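Local coordinates for CADD-like protein of unknown function (Nostoc punctiforme, PDB 3B5O) that is of unknown function but adopts an all-helical fold related to CADD and the haem oxygenases, consistent with a possible oxidoreductase role, at residues A69-V74 with Q134-L139; A75-E80 with A189-S194; A141-E146 with A209-M214; V56-L61 with T126-F131; Q17-F22 with A213-M218. All coordinates share one frame; numbering follows the deposited sequence.

Contact 1: residues A69-V74 with Q134-L139; sequences AGWNGV and QVDYVL
Trp71 and Val135 reach across from opposite directions and meet methyl to ring face: CG2 of Val135 lies over one face of the indole, 3.8 Å from the centroid of its six-membered ring and 11° off the ring normal, a CH-pi contact. The two methyls of Val135 divide the work. CG1 stands between the backbone N and the carbonyl carbon (chi1 62°) and meets Ala69 CB at 3.7 Å, while CG2 is left to cover the ring. Asp136 comes to the rim instead. Its OD2 sits near the indole plane, 3.3 Å from Trp71 CH2, where the ring hydrogens carry a slight positive charge, and the carboxylate is turned 80° to the ring. The other oxygen, Asp136 OD1, receives NE2 of Gln134 at 2.9 Å, on its anti side but well out of the carboxylate plane. Leu139 slides past Trp71, with Leu139 CG 4.0 Å from Trp71 CZ3. It then meets Val74 tip to tip, Leu139 CD1 and Val74 CG1 being 3.6 Å apart. Gly70, with positive phi, closes the preceding helix in a Schellman motif and brings Trp71 to the N-cap of helix 72-85; the ring of Tyr198 stacks on the indole. A large buried indole suits this corner because it offers an apolar face to valine and a polarised rim to a carboxylate, and no hydrogen bond crosses between the segments.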
# COMPACT_ATOMS: atom_id res chain seq x y z
N ALA A 69 -0.67 23.69 -5.67
CA ALA A 69 -2.02 24.04 -6.12
C ALA A 69 -2.77 24.91 -5.12
O ALA A 69 -3.92 25.29 -5.36
CB ALA A 69 -2.83 22.74 -6.37
N GLY A 70 -2.15 25.21 -3.98
CA GLY A 70 -2.80 25.97 -2.91
C GLY A 70 -3.75 25.16 -2.05
O GLY A 70 -4.56 25.72 -1.30
N TRP A 71 -3.65 23.83 -2.14
CA TRP A 71 -4.47 22.96 -1.31
C TRP A 71 -3.82 22.78 0.06
O TRP A 71 -3.35 21.70 0.43
CB TRP A 71 -4.65 21.59 -1.98
CG TRP A 71 -5.46 21.58 -3.25
CD1 TRP A 71 -5.78 22.64 -4.06
CD2 TRP A 71 -6.03 20.43 -3.87
NE1 TRP A 71 -6.52 22.21 -5.14
CE2 TRP A 71 -6.69 20.85 -5.04
CE3 TRP A 71 -6.04 19.06 -3.55
CZ2 TRP A 71 -7.36 19.97 -5.87
CZ3 TRP A 71 -6.72 18.18 -4.38
CH2 TRP A 71 -7.36 18.64 -5.53
N ASN A 72 -3.77 23.85 0.84
CA ASN A 72 -2.94 23.86 2.04
C ASN A 72 -3.38 22.88 3.11
O ASN A 72 -2.55 22.23 3.75
CB ASN A 72 -2.87 25.30 2.59
CG ASN A 72 -2.20 26.24 1.63
OD1 ASN A 72 -1.14 25.94 1.07
ND2 ASN A 72 -2.80 27.40 1.42
N GLY A 73 -4.69 22.75 3.29
CA GLY A 73 -5.23 21.79 4.25
C GLY A 73 -4.86 20.36 3.90
O GLY A 73 -4.67 19.53 4.80
N VAL A 74 -4.81 20.07 2.61
CA VAL A 74 -4.43 18.73 2.14
C VAL A 74 -2.94 18.50 2.39
O VAL A 74 -2.54 17.45 2.88
CB VAL A 74 -4.74 18.57 0.64
CG1 VAL A 74 -4.23 17.21 0.11
CG2 VAL A 74 -6.24 18.72 0.37
N GLN A 134 -1.11 16.09 -12.60
CA GLN A 134 -1.72 17.26 -11.92
C GLN A 134 -2.32 16.87 -10.56
O GLN A 134 -2.59 15.71 -10.29
CB GLN A 134 -2.76 17.98 -12.80
CG GLN A 134 -4.22 17.44 -12.73
CD GLN A 134 -5.28 18.25 -13.53
OE1 GLN A 134 -5.12 18.51 -14.73
NE2 GLN A 134 -6.39 18.61 -12.86
N VAL A 135 -2.53 17.86 -9.71
CA VAL A 135 -2.88 17.64 -8.32
C VAL A 135 -4.09 16.73 -8.11
O VAL A 135 -4.06 15.87 -7.23
CB VAL A 135 -3.05 18.98 -7.55
CG1 VAL A 135 -4.19 19.83 -8.15
CG2 VAL A 135 -3.24 18.75 -6.06
N ASP A 136 -5.14 16.90 -8.90
CA ASP A 136 -6.34 16.11 -8.69
C ASP A 136 -6.10 14.61 -8.91
O ASP A 136 -6.53 13.78 -8.12
CB ASP A 136 -7.49 16.62 -9.56
CG ASP A 136 -7.72 18.11 -9.38
OD1 ASP A 136 -7.00 18.90 -10.04
OD2 ASP A 136 -8.60 18.49 -8.56
N TYR A 137 -5.37 14.30 -9.96
CA TYR A 137 -5.03 12.93 -10.30
C TYR A 137 -4.11 12.36 -9.25
O TYR A 137 -4.29 11.22 -8.81
CB TYR A 137 -4.33 12.93 -11.64
CG TYR A 137 -4.06 11.59 -12.27
CD1 TYR A 137 -2.94 10.84 -11.92
CD2 TYR A 137 -4.88 11.08 -13.28
CE1 TYR A 137 -2.66 9.66 -12.53
CE2 TYR A 137 -4.60 9.89 -13.90
CZ TYR A 137 -3.48 9.17 -13.52
OH TYR A 137 -3.18 7.99 -14.16
N VAL A 138 -3.11 13.14 -8.85
CA VAL A 138 -2.15 12.67 -7.83
C VAL A 138 -2.85 12.39 -6.52
O VAL A 138 -2.55 11.39 -5.84
CB VAL A 138 -0.99 13.67 -7.65
CG1 VAL A 138 -0.09 13.26 -6.47
CG2 VAL A 138 -0.20 13.77 -8.94
N LEU A 139 -3.78 13.25 -6.11
CA LEU A 139 -4.50 13.00 -4.87
C LEU A 139 -5.44 11.81 -4.97
O LEU A 139 -5.71 11.17 -3.98
CB LEU A 139 -5.21 14.27 -4.37
CG LEU A 139 -4.41 15.05 -3.33
CD1 LEU A 139 -4.27 14.26 -2.03
CD2 LEU A 139 -3.04 15.45 -3.84

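Contact 2: residues A75-E80 with A189-S194; sequences AQELQE and AGLRTS
Glu77 lies along the start of helix 190-196, and its atoms meet that helix one after another. Glu77 CB is 3.9 Å from Ser194 OG. From there Glu77 CG stands anti to the backbone N (chi1 -174°) and comes to 3.8 Å from Leu191 N. A bend at chi2 (69°) then lays the carboxylate along Gly190: Glu77 CD is 3.6 Å from Gly190 C, and Glu77 OE2 is 3.5 Å from Gly190 CA. Glycine suits the place, since without a side chain its backbone can receive the acid directly. The carboxylate makes no hydrogen bond to this segment; the contact is van der Waals packing against the glycine backbone. Ser194 turns its hydroxyl back into its own helix, where Ser194 OG donates to Leu191 O at 2.9 Å. Deeper in, Leu78 CD2 and Leu191 CD1 touch at 3.8 Å, and both leucines continue onto Thr142 of helix 135-163. The contact is thus amphipathic, with leucines facing the protein interior and glutamate nearer the rim. The short segments run nearly antiparallel, at 167° with axes 9.4 Å apart, as neighbouring helices of an all-helical bundle commonly do.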
# COMPACT_ATOMS: atom_id res chain seq x y z
N ALA A 75 -2.11 19.50 2.07
CA ALA A 75 -0.68 19.40 2.36
C ALA A 75 -0.46 19.14 3.85
O ALA A 75 0.41 18.37 4.22
CB ALA A 75 0.06 20.64 1.89
N GLN A 76 -1.24 19.80 4.70
CA GLN A 76 -1.09 19.59 6.14
C GLN A 76 -1.46 18.16 6.54
O GLN A 76 -0.74 17.53 7.31
CB GLN A 76 -1.95 20.59 6.93
CG GLN A 76 -1.83 20.44 8.44
CD GLN A 76 -0.40 20.58 8.92
OE1 GLN A 76 0.29 21.53 8.56
NE2 GLN A 76 0.07 19.62 9.71
N GLU A 77 -2.57 17.65 6.01
CA GLU A 77 -2.98 16.28 6.31
C GLU A 77 -1.91 15.29 5.83
O GLU A 77 -1.58 14.34 6.53
CB GLU A 77 -4.30 15.94 5.63
CG GLU A 77 -4.87 14.59 6.01
CD GLU A 77 -5.36 14.50 7.46
OE1 GLU A 77 -5.61 15.55 8.07
OE2 GLU A 77 -5.48 13.37 7.98
N LEU A 78 -1.35 15.54 4.65
CA LEU A 78 -0.31 14.64 4.12
C LEU A 78 0.96 14.70 4.95
O LEU A 78 1.60 13.68 5.18
CB LEU A 78 -0.03 14.94 2.65
CG LEU A 78 -1.20 14.59 1.74
CD1 LEU A 78 -0.91 15.10 0.33
CD2 LEU A 78 -1.50 13.09 1.74
N GLN A 79 1.31 15.88 5.45
CA GLN A 79 2.43 15.96 6.39
C GLN A 79 2.19 15.14 7.65
O GLN A 79 3.10 14.45 8.12
CB GLN A 79 2.74 17.42 6.76
CG GLN A 79 3.98 17.56 7.64
CD GLN A 79 5.25 17.19 6.90
OE1 GLN A 79 5.91 16.17 7.22
NE2 GLN A 79 5.60 17.97 5.91
N GLU A 80 0.98 15.20 8.19
CA GLU A 80 0.68 14.38 9.35
C GLU A 80 0.82 12.88 9.03
O GLU A 80 1.35 12.12 9.84
CB GLU A 80 -0.69 14.73 9.93
CG GLU A 80 -0.72 16.17 10.48
CD GLU A 80 -2.08 16.57 11.02
OE1 GLU A 80 -2.83 15.67 11.46
OE2 GLU A 80 -2.39 17.79 11.02
N ALA A 189 -10.70 9.58 7.15
CA ALA A 189 -11.64 10.66 6.91
C ALA A 189 -10.88 11.95 6.68
O ALA A 189 -11.33 12.81 5.92
CB ALA A 189 -12.59 10.81 8.10
N GLY A 190 -9.73 12.08 7.34
CA GLY A 190 -8.93 13.29 7.31
C GLY A 190 -8.52 13.68 5.91
O GLY A 190 -8.62 14.85 5.52
N LEU A 191 -8.05 12.70 5.13
CA LEU A 191 -7.64 13.00 3.75
C LEU A 191 -8.84 13.36 2.90
O LEU A 191 -8.82 14.38 2.22
CB LEU A 191 -6.84 11.84 3.13
CG LEU A 191 -6.21 12.16 1.76
CD1 LEU A 191 -5.28 13.41 1.79
CD2 LEU A 191 -5.48 10.91 1.20
N ARG A 192 -9.91 12.57 2.96
CA ARG A 192 -11.11 12.86 2.19
C ARG A 192 -11.66 14.24 2.52
O ARG A 192 -11.95 15.01 1.62
CB ARG A 192 -12.21 11.80 2.42
CG ARG A 192 -13.58 12.19 1.86
CD ARG A 192 -14.61 11.06 1.98
NE ARG A 192 -14.81 10.64 3.36
CZ ARG A 192 -15.52 11.31 4.27
NH1 ARG A 192 -16.11 12.46 3.97
NH2 ARG A 192 -15.63 10.83 5.51
N THR A 193 -11.79 14.56 3.81
CA THR A 193 -12.38 15.84 4.20
C THR A 193 -11.49 17.00 3.79
O THR A 193 -12.01 18.04 3.38
CB THR A 193 -12.72 15.90 5.70
OG1 THR A 193 -11.54 15.77 6.48
CG2 THR A 193 -13.65 14.78 6.07
N SER A 194 -10.17 16.82 3.83
CA SER A 194 -9.28 17.89 3.41
C SER A 194 -9.38 18.15 1.92
O SER A 194 -9.43 19.29 1.48
CB SER A 194 -7.84 17.66 3.87
OG SER A 194 -7.20 16.63 3.14

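Contact 3: residues A141-E146 with A209-M214; sequences ATYAIE and AGFRAM
Gly210 O is approached from both helices: within its own helix it accepts Met214 N at 3.1 Å, and across the contact Ala141 brings CA to 3.5 Å in a CA-H...O contact. So close a backbone approach depends on small residues. Gly210 has no side chain, Ala141 has a lone methyl, and the axes come within 7.4 Å. On one flank Phe211, with CG anti to the backbone N (chi1 -173°), swings its ring alongside helix 135-163. Ala144 CB lies over one face, 4.0 Å from the Phe211 ring centroid and displaced toward its rim. Tyr143 meets that phenylalanine rim to rim, Tyr143 CD2 to Phe211 CE2 at 3.6 Å with the planes 38° apart; the Tyr143 hydroxyl is hydrogen-bonded to Asn12 of helix 2-18. On the other flank runs Met214, a selenomethionine. Met214 CG is 3.7 Å from Ala144 CB, and after a bend at chi2 the terminal Met214 CE reaches Ile145 CG1 at 3.5 Å. A long flexible chain suits this flank, carrying contact from Ala141 and Ala144 to the branched Ile145 and on to Phe51 and Leu55 of helix 38-68. With the segments crossing at -53°, glycine and alanine at the centre make this close crossing possible, with larger side chains on its flanks, consistent with the helical bundle of haem-oxygenase-like proteins.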
# COMPACT_ATOMS: atom_id res chain seq x y z
N ALA A 141 -4.65 9.06 -6.69
CA ALA A 141 -3.72 7.95 -6.44
C ALA A 141 -3.35 7.86 -4.96
O ALA A 141 -3.19 6.76 -4.40
CB ALA A 141 -2.47 8.12 -7.30
N THR A 142 -3.20 9.01 -4.32
CA THR A 142 -2.88 9.05 -2.90
C THR A 142 -4.05 8.51 -2.08
O THR A 142 -3.86 7.77 -1.12
CB THR A 142 -2.50 10.49 -2.49
OG1 THR A 142 -1.43 10.96 -3.31
CG2 THR A 142 -2.07 10.56 -1.01
N TYR A 143 -5.27 8.87 -2.46
CA TYR A 143 -6.44 8.34 -1.78
C TYR A 143 -6.54 6.82 -1.97
O TYR A 143 -6.99 6.12 -1.08
CB TYR A 143 -7.71 9.08 -2.24
CG TYR A 143 -8.93 8.66 -1.45
CD1 TYR A 143 -9.00 8.90 -0.10
CD2 TYR A 143 -9.96 7.95 -2.04
CE1 TYR A 143 -10.08 8.48 0.66
CE2 TYR A 143 -11.03 7.52 -1.29
CZ TYR A 143 -11.08 7.78 0.05
OH TYR A 143 -12.17 7.35 0.78
N ALA A 144 -6.09 6.31 -3.11
CA ALA A 144 -6.04 4.86 -3.32
C ALA A 144 -5.13 4.15 -2.30
O ALA A 144 -5.44 3.04 -1.89
CB ALA A 144 -5.64 4.52 -4.72
N ILE A 145 -4.04 4.79 -1.90
CA ILE A 145 -3.19 4.24 -0.85
C ILE A 145 -3.99 4.12 0.44
O ILE A 145 -3.94 3.09 1.11
CB ILE A 145 -1.96 5.12 -0.57
CG1 ILE A 145 -1.08 5.30 -1.81
CG2 ILE A 145 -1.13 4.55 0.59
CD1 ILE A 145 0.00 6.42 -1.61
N GLU A 146 -4.74 5.16 0.78
CA GLU A 146 -5.59 5.12 1.98
C GLU A 146 -6.67 4.04 1.89
O GLU A 146 -6.91 3.30 2.84
CB GLU A 146 -6.22 6.50 2.27
CG GLU A 146 -7.27 6.47 3.37
CD GLU A 146 -7.84 7.82 3.72
OE1 GLU A 146 -7.14 8.84 3.52
OE2 GLU A 146 -8.98 7.87 4.23
N ALA A 209 -9.55 8.88 -12.08
CA ALA A 209 -8.55 8.29 -12.95
C ALA A 209 -7.25 7.96 -12.19
O ALA A 209 -6.65 6.90 -12.40
CB ALA A 209 -8.25 9.19 -14.14
N GLY A 210 -6.84 8.84 -11.30
CA GLY A 210 -5.63 8.60 -10.52
C GLY A 210 -5.83 7.42 -9.58
O GLY A 210 -4.94 6.59 -9.39
N PHE A 211 -7.00 7.37 -8.95
CA PHE A 211 -7.33 6.27 -8.05
C PHE A 211 -7.28 4.94 -8.81
O PHE A 211 -6.69 3.96 -8.35
CB PHE A 211 -8.72 6.52 -7.46
CG PHE A 211 -9.14 5.56 -6.40
CD1 PHE A 211 -9.71 4.33 -6.72
CD2 PHE A 211 -9.03 5.91 -5.07
CE1 PHE A 211 -10.10 3.45 -5.70
CE2 PHE A 211 -9.45 5.04 -4.07
CZ PHE A 211 -9.99 3.82 -4.40
N ARG A 212 -7.97 4.91 -9.95
CA ARG A 212 -8.03 3.71 -10.77
C ARG A 212 -6.63 3.26 -11.18
O ARG A 212 -6.29 2.08 -11.13
CB ARG A 212 -8.84 4.01 -12.03
CG ARG A 212 -8.86 2.89 -13.05
CD ARG A 212 -9.67 1.73 -12.57
NE ARG A 212 -11.09 2.03 -12.70
CZ ARG A 212 -12.06 1.13 -12.70
NH1 ARG A 212 -11.80 -0.17 -12.52
NH2 ARG A 212 -13.30 1.53 -12.88
N ALA A 213 -5.80 4.22 -11.61
CA ALA A 213 -4.47 3.88 -12.10
C ALA A 213 -3.64 3.26 -10.98
O ALA A 213 -2.88 2.31 -11.19
CB ALA A 213 -3.76 5.10 -12.67
N MSE A 214 -3.79 3.79 -9.78
CA MSE A 214 -3.01 3.29 -8.65
C MSE A 214 -3.43 1.88 -8.26
O MSE A 214 -2.58 1.01 -8.06
CB MSE A 214 -3.15 4.25 -7.47
CG MSE A 214 -2.33 3.87 -6.27
SE MSE A 214 -0.43 3.90 -6.61
CE MSE A 214 0.23 4.04 -4.85

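Contact 4: residues V56-L61 with T126-F131; sequences VGFTEL and TVLSLF
Phe58 carries most of this contact and meets three residues of helix 118-131. Over one face of its ring, almost exactly above the centre, stands Val127 CG1, 3.5 Å from the centroid and 6° off the normal. That methyl is the Val127 branch anti to the backbone N (chi1 174°), which directs it across to the aromatic face. Phe58 CE1 also comes to 3.7 Å from Leu128 CA, so the ring fits against the backbone of the opposite helix. Nearer its own main chain, Phe58 CB sits 3.9 Å from the centroid of the Phe131 ring, over its face, and Phe58 O approaches Phe131 CD2 at 3.3 Å. The two rings lie oblique to each other, centroids 5.3 Å apart, while each has an aliphatic carbon over a face. Thr59 and Glu60 then turn away: Thr59 packs on Leu78 and Ile82 of helix 72-85, and Glu60 forms salt bridges to Arg63 and Arg64. Leu61, one turn after Phe58, returns to the contact. Leu61 CD1 touches Leu128 CD1 at 3.5 Å and Phe131 CB at 4.2 Å, and here leucine meets leucine toward the more exposed side. Phe58 and Leu61 thus put apolar side chains on the face toward helix 118-131, while Thr59 and Glu60 lie on other faces of the helix. The segments run nearly parallel, 17° apart with axes 10.3 Å from each other, a spacing suited to interlocking aromatic and aliphatic side chains between helices of an all-alpha bundle.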
# COMPACT_ATOMS: atom_id res chain seq x y z
N VAL A 56 6.18 6.52 1.56
CA VAL A 56 6.40 7.76 2.30
C VAL A 56 6.89 8.84 1.31
O VAL A 56 6.38 9.97 1.30
CB VAL A 56 7.35 7.57 3.45
CG1 VAL A 56 7.49 8.88 4.20
CG2 VAL A 56 6.84 6.47 4.41
N GLY A 57 7.86 8.48 0.47
CA GLY A 57 8.34 9.41 -0.54
C GLY A 57 7.27 9.80 -1.55
O GLY A 57 7.22 10.96 -1.97
N PHE A 58 6.42 8.85 -1.95
CA PHE A 58 5.34 9.23 -2.87
C PHE A 58 4.37 10.19 -2.19
O PHE A 58 3.86 11.11 -2.81
CB PHE A 58 4.62 8.01 -3.42
CG PHE A 58 5.47 7.19 -4.36
CD1 PHE A 58 5.95 7.74 -5.53
CD2 PHE A 58 5.71 5.86 -4.11
CE1 PHE A 58 6.73 6.99 -6.39
CE2 PHE A 58 6.48 5.11 -4.98
CZ PHE A 58 6.97 5.68 -6.10
N THR A 59 4.09 9.96 -0.91
CA THR A 59 3.19 10.86 -0.16
C THR A 59 3.80 12.27 -0.09
O THR A 59 3.08 13.27 -0.19
CB THR A 59 2.90 10.30 1.25
OG1 THR A 59 2.31 9.00 1.11
CG2 THR A 59 1.92 11.20 1.98
N GLU A 60 5.12 12.37 0.04
CA GLU A 60 5.82 13.64 -0.04
C GLU A 60 5.62 14.32 -1.37
O GLU A 60 5.42 15.54 -1.43
CB GLU A 60 7.30 13.46 0.28
CG GLU A 60 8.16 14.70 0.11
CD GLU A 60 7.80 15.87 0.97
OE1 GLU A 60 7.10 15.71 1.98
OE2 GLU A 60 8.31 16.96 0.64
N LEU A 61 5.68 13.58 -2.46
CA LEU A 61 5.41 14.17 -3.77
C LEU A 61 3.99 14.71 -3.84
O LEU A 61 3.74 15.79 -4.39
CB LEU A 61 5.67 13.19 -4.89
CG LEU A 61 7.10 12.71 -5.07
CD1 LEU A 61 7.19 11.72 -6.24
CD2 LEU A 61 8.05 13.89 -5.26
N THR A 126 6.00 2.72 -12.37
CA THR A 126 4.63 3.03 -12.73
C THR A 126 4.04 4.05 -11.75
O THR A 126 3.39 5.02 -12.17
CB THR A 126 3.78 1.76 -12.71
OG1 THR A 126 4.29 0.81 -13.67
CG2 THR A 126 2.31 2.07 -13.04
N VAL A 127 4.20 3.80 -10.45
CA VAL A 127 3.66 4.70 -9.47
C VAL A 127 4.23 6.12 -9.61
O VAL A 127 3.48 7.10 -9.53
CB VAL A 127 3.85 4.13 -8.04
CG1 VAL A 127 3.42 5.12 -6.96
CG2 VAL A 127 3.02 2.84 -7.89
N LEU A 128 5.53 6.24 -9.86
CA LEU A 128 6.10 7.58 -10.01
C LEU A 128 5.41 8.31 -11.17
O LEU A 128 5.13 9.51 -11.08
CB LEU A 128 7.61 7.53 -10.20
CG LEU A 128 8.19 8.95 -10.37
CD1 LEU A 128 7.95 9.82 -9.12
CD2 LEU A 128 9.63 8.92 -10.78
N SER A 129 5.11 7.60 -12.25
CA SER A 129 4.47 8.24 -13.41
C SER A 129 3.09 8.80 -13.06
O SER A 129 2.66 9.76 -13.70
CB SER A 129 4.37 7.28 -14.59
OG SER A 129 3.31 6.34 -14.48
N LEU A 130 2.44 8.24 -12.04
CA LEU A 130 1.16 8.73 -11.57
C LEU A 130 1.31 9.95 -10.66
O LEU A 130 0.48 10.86 -10.69
CB LEU A 130 0.42 7.66 -10.77
CG LEU A 130 0.30 6.28 -11.37
CD1 LEU A 130 -0.58 5.41 -10.44
CD2 LEU A 130 -0.27 6.32 -12.76
N PHE A 131 2.37 9.95 -9.85
CA PHE A 131 2.61 11.01 -8.87
C PHE A 131 3.25 12.26 -9.47
O PHE A 131 3.46 13.26 -8.78
CB PHE A 131 3.42 10.46 -7.69
CG PHE A 131 2.57 9.79 -6.68
CD1 PHE A 131 2.07 8.53 -6.92
CD2 PHE A 131 2.16 10.46 -5.53
CE1 PHE A 131 1.21 7.92 -6.04
CE2 PHE A 131 1.31 9.83 -4.62
CZ PHE A 131 0.84 8.56 -4.88

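Contact 5: residues Q17-F22 with A213-M218; sequences QDYVAF and AMIDAM
Tyr19 and Asp216 supply the one hydrogen bond across this contact: Tyr19 OH donates to Asp216 OD1 at 2.6 Å. The oxygen is met on its syn side, with the hydroxyl 32° out of the carboxylate plane, and ring and carboxylate are turned only 25° against each other. Tyr19 OH also accepts from NH1 of Arg212, one helical turn before Asp216, so the phenol links a base and an acid of helix 204-230, and this pairing probably makes it a stronger donor to the acid.

Over the same ring comes the CH-pi contact. Ile215 CD1 stands above one face, 3.6 Å from the Tyr19 centroid and offset toward the rim, with 3.4 Å to Tyr19 CZ. Ile215 CG1 lies between the backbone N and the carbonyl carbon (chi1 67°), which extends the chain over the ring while Asp216 takes its edge. The remaining contacts gather at Phe22, met at its edge by Met218 CB, 3.7 Å from Phe22 CZ. The selenium of this selenomethionine lies obliquely 5.5 Å from the Phe22 centroid, a long Met-aromatic contact.

Backbone geometry sets up the aromatics. Tyr19 is where the chain leaves helix 2-18, and Phe22 N bonds to Tyr19 O at 3.1 Å in the 3-10 turn that follows. The chain leaving helix 2-18 thus packs its two aromatic residues against helix 204-230, the last helix of the all-helical fold.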
# COMPACT_ATOMS: atom_id res chain seq x y z
N GLN A 17 -15.31 -4.57 -4.90
CA GLN A 17 -16.03 -5.42 -5.86
C GLN A 17 -15.17 -6.10 -6.92
O GLN A 17 -15.36 -7.26 -7.24
CB GLN A 17 -17.08 -4.60 -6.62
CG GLN A 17 -18.41 -4.44 -5.94
CD GLN A 17 -19.43 -3.75 -6.84
OE1 GLN A 17 -19.71 -2.56 -6.66
NE2 GLN A 17 -19.98 -4.47 -7.83
N ASP A 18 -14.23 -5.34 -7.49
CA ASP A 18 -13.62 -5.68 -8.76
C ASP A 18 -12.14 -6.05 -8.74
O ASP A 18 -11.59 -6.34 -9.81
CB ASP A 18 -13.83 -4.53 -9.75
CG ASP A 18 -15.26 -4.45 -10.28
OD1 ASP A 18 -16.14 -5.25 -9.90
OD2 ASP A 18 -15.49 -3.51 -11.07
N TYR A 19 -11.51 -6.04 -7.56
CA TYR A 19 -10.04 -6.17 -7.47
C TYR A 19 -9.64 -7.36 -6.61
O TYR A 19 -9.59 -7.26 -5.40
CB TYR A 19 -9.43 -4.87 -6.93
CG TYR A 19 -9.39 -3.83 -8.00
CD1 TYR A 19 -10.56 -3.16 -8.38
CD2 TYR A 19 -8.26 -3.61 -8.74
CE1 TYR A 19 -10.56 -2.27 -9.43
CE2 TYR A 19 -8.23 -2.71 -9.79
CZ TYR A 19 -9.40 -2.05 -10.13
OH TYR A 19 -9.41 -1.16 -11.16
N VAL A 20 -9.31 -8.46 -7.27
CA VAL A 20 -8.92 -9.68 -6.55
C VAL A 20 -7.68 -9.48 -5.69
O VAL A 20 -7.51 -10.16 -4.69
CB VAL A 20 -8.71 -10.88 -7.48
CG1 VAL A 20 -10.04 -11.27 -8.17
CG2 VAL A 20 -7.61 -10.66 -8.51
N ALA A 21 -6.79 -8.56 -6.05
CA ALA A 21 -5.59 -8.41 -5.25
C ALA A 21 -5.88 -7.98 -3.82
O ALA A 21 -5.07 -8.21 -2.95
CB ALA A 21 -4.64 -7.38 -5.89
N PHE A 22 -7.02 -7.32 -3.61
CA PHE A 22 -7.37 -6.81 -2.30
C PHE A 22 -8.39 -7.69 -1.60
O PHE A 22 -8.84 -7.35 -0.51
CB PHE A 22 -7.78 -5.34 -2.42
CG PHE A 22 -6.66 -4.51 -2.98
CD1 PHE A 22 -5.53 -4.33 -2.23
CD2 PHE A 22 -6.68 -4.07 -4.30
CE1 PHE A 22 -4.42 -3.67 -2.73
CE2 PHE A 22 -5.56 -3.37 -4.80
CZ PHE A 22 -4.45 -3.20 -4.01
N ALA A 213 -5.80 4.22 -11.61
CA ALA A 213 -4.47 3.88 -12.10
C ALA A 213 -3.64 3.26 -10.98
O ALA A 213 -2.88 2.31 -11.19
CB ALA A 213 -3.76 5.10 -12.67
N MSE A 214 -3.79 3.79 -9.78
CA MSE A 214 -3.01 3.29 -8.65
C MSE A 214 -3.43 1.88 -8.26
O MSE A 214 -2.58 1.01 -8.06
CB MSE A 214 -3.15 4.25 -7.47
CG MSE A 214 -2.33 3.87 -6.27
SE MSE A 214 -0.43 3.90 -6.61
CE MSE A 214 0.23 4.04 -4.85
N ILE A 215 -4.72 1.65 -8.10
CA ILE A 215 -5.18 0.30 -7.72
C ILE A 215 -4.88 -0.71 -8.81
O ILE A 215 -4.55 -1.85 -8.53
CB ILE A 215 -6.65 0.26 -7.21
CG1 ILE A 215 -7.66 0.60 -8.32
CG2 ILE A 215 -6.80 1.15 -5.97
CD1 ILE A 215 -9.12 0.43 -7.87
N ASP A 216 -4.95 -0.30 -10.08
CA ASP A 216 -4.58 -1.19 -11.19
C ASP A 216 -3.11 -1.57 -11.08
O ASP A 216 -2.75 -2.73 -11.26
CB ASP A 216 -4.87 -0.55 -12.55
CG ASP A 216 -6.33 -0.56 -12.94
OD1 ASP A 216 -7.11 -1.31 -12.37
OD2 ASP A 216 -6.68 0.21 -13.88
N ALA A 217 -2.25 -0.59 -10.80
CA ALA A 217 -0.81 -0.84 -10.72
C ALA A 217 -0.50 -1.79 -9.55
O ALA A 217 0.34 -2.71 -9.67
CB ALA A 217 -0.04 0.47 -10.58
N MSE A 218 -1.15 -1.56 -8.44
CA MSE A 218 -0.92 -2.40 -7.26
C MSE A 218 -1.40 -3.82 -7.52
O MSE A 218 -0.74 -4.80 -7.13
CB MSE A 218 -1.64 -1.83 -6.06
CG MSE A 218 -1.06 -0.51 -5.57
SE MSE A 218 -2.08 0.32 -4.18
CE MSE A 218 -1.65 -0.88 -2.76

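Contacts 1 and 2 share helix 72-85 and touch through Val74 and Ser194, near one end of the bundle; contact 2 is the less buried of the two, and a glutamate lies along its backbone. Contacts 1 and 3 use successive turns of helix 135-163, and Tyr137 of the first packs on Ala213, one of the two residues that contacts 3 and 5 share on helix 204-230. Contact 4 adjoins contact 3, where Val127 meets Met214. Contacts 1, 3, 4 and 5 are buried, but by different means: an indole beside a carboxylate, alanine and glycine at a close crossing, interlocked phenylalanines, and in contact 5 the only direct hydrogen bond between paired segments.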